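Side-chain contacts in BlEst2 (Bacillus licheniformis, PDB 6WPX), which probably hydrolyses ester bonds as a lipase or esterase of the alpha/beta-hydrolase superfamily, here in its propeptide form, with a C-terminal domain that is autoinhibitory: residues 257-260 and 261-264; 265-268 and 269-273. All blocks are in the same frame, centred on the assembly; numbering follows the deposited sequence.

How the contacts relate
Along the chain the two contacts follow one another directly, and both are local. Contact 1 comes first: past strand 245-246, the 3-10 turn at 257-258 leads into helix 260-267, and 261-264 close back on 257-260 to form the helix's first turn. Contact 2 takes over at Pro265 and carries the same helix to its end, where 269-273 wind on past 265-268 in a further, irregular turn before the chain runs toward strand 290-297. Neither encloses or crosses the other; they meet end to end, with Phe264 CZ resting against Leu271 CD1. Together they pack the helix against the sheet: contact 1 touches helix 69-75 and strand 113-118, contact 2 strands 113-118, 138-144 and 201-205.

Contact 1: 257-260 and 261-264; sequences IIKG and NLTF
Lys259 O is gripped by two amides of the helix's first turn: Thr263 N, 3.0 Å away, comes in almost in line with the carbonyl (C=O...N 168°), whereas Leu262 N, also 3.0 Å from Lys259 O, sits above the carbonyl plane. Lys259 thus stands at the N-cap, and Phe264 N to Gly260 O, 2.9 Å, continues the ladder. Thr263 adds a side-chain bond to the preceding 3-10 turn: its OG1 donates to Ile257 O at 2.8 Å, from above the carbonyl plane. The hydroxyl reaches it because OG1 lies between the backbone N and the carbonyl carbon (chi1 57°), and CG2 lies against Ile257 CG1 at 4.2 Å; threonine supplies both a donor and a methyl. A valine here would probably leave Ile257 O without this donor and loosen the tie between the 3-10 turn and the helix. On the outer side, Leu262 CD1 lies against Lys259 CB (4.0 Å), while the lysine chain bends away to carry NZ to Glu66 O. Asn67 binds Ile258 O and Gly260 N, Asp68 takes the amide of Asn261, and Thr263 and Phe264 pack on Met69 of helix 69-75, while Ile257 and Ile258 touch Tyr118 of strand 113-118.

Contact 2: 265-268 and 269-273; sequences PVFM and PLLTI
Met268 O receives the amide of Leu271 at 3.0 Å, with an N-H...O angle of 151°, and the same oxygen accepts a hydrogen bond from a water 2.7 Å away, which also bonds Thr272 OG1. The Leu271 amide stands well above the plane of that carbonyl. One residue back, Leu270 N makes a weak, bent bond to Phe267 O. These i to i+3 links belong to the C-terminal part of helix 260-267, beyond which the chain keeps a helical shape without the regular bonds, in an alpha/beta-hydrolase fold. Pro269 has no N-H, so no amide bond runs from it to the turn before; its ring lies there instead, CD 3.3 Å from Val266 O, and proline suits a place where the regular helical bonds lapse. Pro269 O in turn accepts the amides of both Thr272 and Ile273, which winds the chain round once more.

The side chains divide between two surroundings. Phe267 and Leu271 face the sheet: with CG between the backbone N and the carbonyl carbon (chi1 62°), the Phe267 ring is turned to the strands, where its CD1 meets Leu271 CD2 obliquely at 4.0 Å. The ring also packs on Val116, Ile142 and Leu144, and Leu271 on Ile114 and Ile142. Their large apolar groups suit this buried side. Leu270, branched and apolar, touches Phe203 and Leu205 of strand 201-205 as well as Ile142, and its CD1 approaches Phe267 CB. Arg140 secures the trailing turn by donating from NH1 to Leu270 O and Ile273 O. Toward the partly exposed surface, flexible Met268 bends at its thioether (chi3 66°) and lies near Asn76. At its base, Met268 CB packs 3.6 Å from Pro269 CD, and farther out Met268 CG reaches Leu271 CD1 at 4.1 Å.

Contact 1: 257-260 and 261-264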
ATOM      1  N   ILE A 257      -8.821  -9.219  -7.992  1.00 14.11           N
ATOM      2  CA  ILE A 257      -8.220 -10.384  -7.322  1.00 12.76           C
ATOM      3  C   ILE A 257      -9.205 -11.107  -6.369  1.00 17.01           C
ATOM      4  O   ILE A 257      -8.973 -12.260  -6.023  1.00 17.75           O
ATOM      5  CB  ILE A 257      -6.882 -10.012  -6.621  1.00 13.64           C
ATOM      6  CG1 ILE A 257      -5.985 -11.267  -6.427  1.00 12.66           C
ATOM      7  CG2 ILE A 257      -7.119  -9.236  -5.294  1.00 12.88           C
ATOM      8  CD1 ILE A 257      -4.560 -10.955  -5.894  1.00 14.44           C
ATOM      9  N   ILE A 258     -10.287 -10.450  -5.971  1.00 14.83           N
ATOM     10  CA  ILE A 258     -11.284 -11.091  -5.096  1.00 14.25           C
ATOM     11  C   ILE A 258     -12.521 -11.532  -5.834  1.00 16.69           C
ATOM     12  O   ILE A 258     -13.436 -12.063  -5.198  1.00 16.35           O
ATOM     13  CB  ILE A 258     -11.657 -10.271  -3.839  1.00 16.26           C
ATOM     14  CG1 ILE A 258     -12.239  -8.886  -4.196  1.00 16.34           C
ATOM     15  CG2 ILE A 258     -10.454 -10.210  -2.928  1.00 16.58           C
ATOM     16  CD1 ILE A 258     -13.100  -8.265  -3.049  1.00 23.03           C
ATOM     17  N   LYS A 259     -12.595 -11.261  -7.150  1.00 14.69           N
ATOM     18  CA  LYS A 259     -13.767 -11.674  -7.946  1.00 15.55           C
ATOM     19  C   LYS A 259     -13.754 -13.196  -8.059  1.00 18.38           C
ATOM     20  O   LYS A 259     -12.803 -13.772  -8.596  1.00 17.10           O
ATOM     21  CB  LYS A 259     -13.773 -11.008  -9.341  1.00 16.44           C
ATOM     22  CG  LYS A 259     -13.859  -9.470  -9.320  1.00 26.20           C
ATOM     23  CD  LYS A 259     -15.173  -8.942  -8.714  1.00 31.63           C
ATOM     24  CE  LYS A 259     -15.302  -7.433  -8.843  1.00 35.30           C
ATOM     25  NZ  LYS A 259     -16.460  -6.907  -8.058  1.00 26.35           N
ATOM     26  N   GLY A 260     -14.776 -13.824  -7.486  1.00 15.89           N
ATOM     27  CA  GLY A 260     -14.941 -15.273  -7.472  1.00 15.45           C
ATOM     28  C   GLY A 260     -14.641 -15.975  -8.776  1.00 18.45           C
ATOM     29  O   GLY A 260     -13.783 -16.872  -8.815  1.00 18.61           O
ATOM     30  N   ASN A 261     -15.326 -15.565  -9.862  1.00 15.00           N
ATOM     31  CA  ASN A 261     -15.142 -16.171 -11.193  1.00 15.85           C
ATOM     32  C   ASN A 261     -13.695 -16.082 -11.707  1.00 19.04           C
ATOM     33  O   ASN A 261     -13.281 -16.921 -12.492  1.00 19.12           O
ATOM     34  CB  ASN A 261     -16.119 -15.594 -12.215  1.00 15.45           C
ATOM     35  CG  ASN A 261     -15.846 -14.153 -12.562  1.00 29.98           C
ATOM     36  OD1 ASN A 261     -15.844 -13.271 -11.707  1.00 23.56           O
ATOM     37  ND2 ASN A 261     -15.622 -13.887 -13.830  1.00 25.83           N
ATOM     38  N   LEU A 262     -12.937 -15.094 -11.251  1.00 14.89           N
ATOM     39  CA  LEU A 262     -11.570 -14.925 -11.686  1.00 15.07           C
ATOM     40  C   LEU A 262     -10.576 -15.729 -10.844  1.00 18.18           C
ATOM     41  O   LEU A 262      -9.723 -16.399 -11.410  1.00 20.17           O
ATOM     42  CB  LEU A 262     -11.168 -13.425 -11.688  1.00 14.81           C
ATOM     43  CG  LEU A 262     -11.947 -12.464 -12.648  1.00 19.94           C
ATOM     44  CD1 LEU A 262     -11.393 -11.033 -12.544  1.00 19.43           C
ATOM     45  CD2 LEU A 262     -11.860 -12.928 -14.119  1.00 22.10           C
ATOM     46  N   THR A 263     -10.657 -15.649  -9.516  1.00 13.94           N
ATOM     47  CA  THR A 263      -9.609 -16.257  -8.680  1.00 13.73           C
ATOM     48  C   THR A 263     -10.003 -17.506  -7.909  1.00 15.96           C
ATOM     49  O   THR A 263      -9.091 -18.272  -7.585  1.00 15.07           O
ATOM     50  CB  THR A 263      -8.991 -15.237  -7.739  1.00 19.13           C
ATOM     51  OG1 THR A 263     -10.024 -14.662  -6.942  1.00 18.30           O
ATOM     52  CG2 THR A 263      -8.200 -14.158  -8.501  1.00 14.31           C
ATOM     53  N   PHE A 264     -11.305 -17.752  -7.631  1.00 12.62           N
ATOM     54  CA  PHE A 264     -11.626 -19.009  -6.961  1.00 13.02           C
ATOM     55  C   PHE A 264     -11.061 -20.219  -7.745  1.00 16.28           C
ATOM     56  O   PHE A 264     -10.420 -21.057  -7.104  1.00 14.70           O
ATOM     57  CB  PHE A 264     -13.134 -19.213  -6.699  1.00 15.66           C
ATOM     58  CG  PHE A 264     -13.387 -20.428  -5.843  1.00 16.22           C
ATOM     59  CD1 PHE A 264     -13.504 -21.694  -6.418  1.00 18.44           C
ATOM     60  CD2 PHE A 264     -13.474 -20.314  -4.452  1.00 17.14           C
ATOM     61  CE1 PHE A 264     -13.647 -22.832  -5.619  1.00 18.48           C
ATOM     62  CE2 PHE A 264     -13.625 -21.454  -3.653  1.00 19.18           C
ATOM     63  CZ  PHE A 264     -13.724 -22.709  -4.250  1.00 17.06           C
TER

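Contact 2: 265-268 and 269-273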
ATOM      1  N   PRO A 265     -11.251 -20.358  -9.083  1.00 14.89           N
ATOM      2  CA  PRO A 265     -10.675 -21.531  -9.772  1.00 14.99           C
ATOM      3  C   PRO A 265      -9.143 -21.587  -9.664  1.00 18.11           C
ATOM      4  O   PRO A 265      -8.567 -22.685  -9.666  1.00 14.85           O
ATOM      5  CB  PRO A 265     -11.113 -21.328 -11.234  1.00 16.99           C
ATOM      6  CG  PRO A 265     -12.207 -20.371 -11.206  1.00 20.59           C
ATOM      7  CD  PRO A 265     -11.958 -19.479 -10.053  1.00 16.60           C
ATOM      8  N   VAL A 266      -8.487 -20.394  -9.517  1.00 14.40           N
ATOM      9  CA  VAL A 266      -7.036 -20.270  -9.417  1.00 12.34           C
ATOM     10  C   VAL A 266      -6.543 -20.760  -8.052  1.00 15.75           C
ATOM     11  O   VAL A 266      -5.613 -21.548  -8.007  1.00 15.50           O
ATOM     12  CB  VAL A 266      -6.509 -18.843  -9.757  1.00 12.97           C
ATOM     13  CG1 VAL A 266      -4.971 -18.790  -9.624  1.00 11.67           C
ATOM     14  CG2 VAL A 266      -6.952 -18.417 -11.165  1.00 12.71           C
ATOM     15  N   PHE A 267      -7.160 -20.325  -6.951  1.00 12.06           N
ATOM     16  CA  PHE A 267      -6.697 -20.823  -5.655  1.00 10.63           C
ATOM     17  C   PHE A 267      -7.367 -22.137  -5.258  1.00 13.94           C
ATOM     18  O   PHE A 267      -6.948 -22.719  -4.277  1.00 16.76           O
ATOM     19  CB  PHE A 267      -6.787 -19.752  -4.544  1.00 12.47           C
ATOM     20  CG  PHE A 267      -8.155 -19.219  -4.190  1.00 14.23           C
ATOM     21  CD1 PHE A 267      -9.061 -20.000  -3.471  1.00 15.79           C
ATOM     22  CD2 PHE A 267      -8.507 -17.897  -4.488  1.00 15.89           C
ATOM     23  CE1 PHE A 267     -10.318 -19.498  -3.127  1.00 16.87           C
ATOM     24  CE2 PHE A 267      -9.765 -17.399  -4.137  1.00 17.12           C
ATOM     25  CZ  PHE A 267     -10.656 -18.198  -3.454  1.00 15.55           C
ATOM     26  N   MET A 268      -8.368 -22.630  -6.007  1.00 11.77           N
ATOM     27  CA  MET A 268      -9.032 -23.914  -5.686  1.00 12.45           C
ATOM     28  C   MET A 268      -8.017 -25.076  -5.503  1.00 18.40           C
ATOM     29  O   MET A 268      -8.106 -25.746  -4.470  1.00 17.85           O
ATOM     30  CB  MET A 268     -10.147 -24.278  -6.638  1.00 14.47           C
ATOM     31  CG  MET A 268     -10.914 -25.551  -6.198  1.00 18.26           C
ATOM     32  SD  MET A 268     -12.245 -26.005  -7.303  1.00 22.19           S
ATOM     33  CE  MET A 268     -11.321 -26.447  -8.800  1.00 20.01           C
ATOM     34  N   PRO A 269      -7.005 -25.278  -6.380  1.00 15.13           N
ATOM     35  CA  PRO A 269      -6.000 -26.331  -6.090  1.00 15.02           C
ATOM     36  C   PRO A 269      -5.210 -26.025  -4.807  1.00 17.20           C
ATOM     37  O   PRO A 269      -4.798 -26.947  -4.122  1.00 16.35           O
ATOM     38  CB  PRO A 269      -5.056 -26.295  -7.309  1.00 16.58           C
ATOM     39  CG  PRO A 269      -5.336 -25.055  -7.985  1.00 22.08           C
ATOM     40  CD  PRO A 269      -6.727 -24.622  -7.676  1.00 16.72           C
ATOM     41  N   LEU A 270      -5.026 -24.747  -4.482  1.00 12.66           N
ATOM     42  CA  LEU A 270      -4.285 -24.305  -3.284  1.00 13.66           C
ATOM     43  C   LEU A 270      -5.060 -24.594  -2.005  1.00 19.30           C
ATOM     44  O   LEU A 270      -4.486 -24.569  -0.922  1.00 19.22           O
ATOM     45  CB  LEU A 270      -3.904 -22.797  -3.354  1.00 12.56           C
ATOM     46  CG  LEU A 270      -3.184 -22.321  -4.616  1.00 15.72           C
ATOM     47  CD1 LEU A 270      -2.658 -20.916  -4.431  1.00 13.83           C
ATOM     48  CD2 LEU A 270      -2.044 -23.247  -5.029  1.00 17.12           C
ATOM     49  N   LEU A 271      -6.357 -24.910  -2.129  1.00 17.41           N
ATOM     50  CA  LEU A 271      -7.157 -25.260  -0.965  1.00 17.21           C
ATOM     51  C   LEU A 271      -6.768 -26.646  -0.452  1.00 20.57           C
ATOM     52  O   LEU A 271      -6.989 -26.912   0.715  1.00 21.81           O
ATOM     53  CB  LEU A 271      -8.677 -25.242  -1.295  1.00 16.82           C
ATOM     54  CG  LEU A 271      -9.274 -23.909  -1.761  1.00 18.88           C
ATOM     55  CD1 LEU A 271     -10.687 -24.122  -2.330  1.00 18.31           C
ATOM     56  CD2 LEU A 271      -9.291 -22.881  -0.645  1.00 15.06           C
ATOM     57  N   THR A 272      -6.206 -27.521  -1.312  1.00 15.93           N
ATOM     58  CA  THR A 272      -5.926 -28.919  -0.926  1.00 16.69           C
ATOM     59  C   THR A 272      -4.491 -29.401  -1.129  1.00 21.08           C
ATOM     60  O   THR A 272      -4.068 -30.311  -0.422  1.00 20.53           O
ATOM     61  CB  THR A 272      -6.880 -29.865  -1.684  1.00 21.42           C
ATOM     62  OG1 THR A 272      -6.646 -29.752  -3.111  1.00 18.43           O
ATOM     63  CG2 THR A 272      -8.347 -29.598  -1.355  1.00 20.08           C
ATOM     64  N   ILE A 273      -3.780 -28.860  -2.131  1.00 16.73           N
ATOM     65  CA  ILE A 273      -2.436 -29.292  -2.512  1.00 18.46           C
ATOM     66  C   ILE A 273      -1.411 -29.214  -1.367  1.00 24.36           C
ATOM     67  O   ILE A 273      -1.522 -28.338  -0.508  1.00 21.70           O
ATOM     68  CB  ILE A 273      -1.980 -28.455  -3.753  1.00 21.52           C
ATOM     69  CG1 ILE A 273      -0.918 -29.178  -4.577  1.00 23.94           C
ATOM     70  CG2 ILE A 273      -1.541 -27.018  -3.382  1.00 21.59           C
ATOM     71  CD1 ILE A 273      -0.416 -28.335  -5.879  1.00 25.26           C
TER
HETATM   72  O   HOH W   1      -8.374 -28.412  -4.618  1.00 15.91           O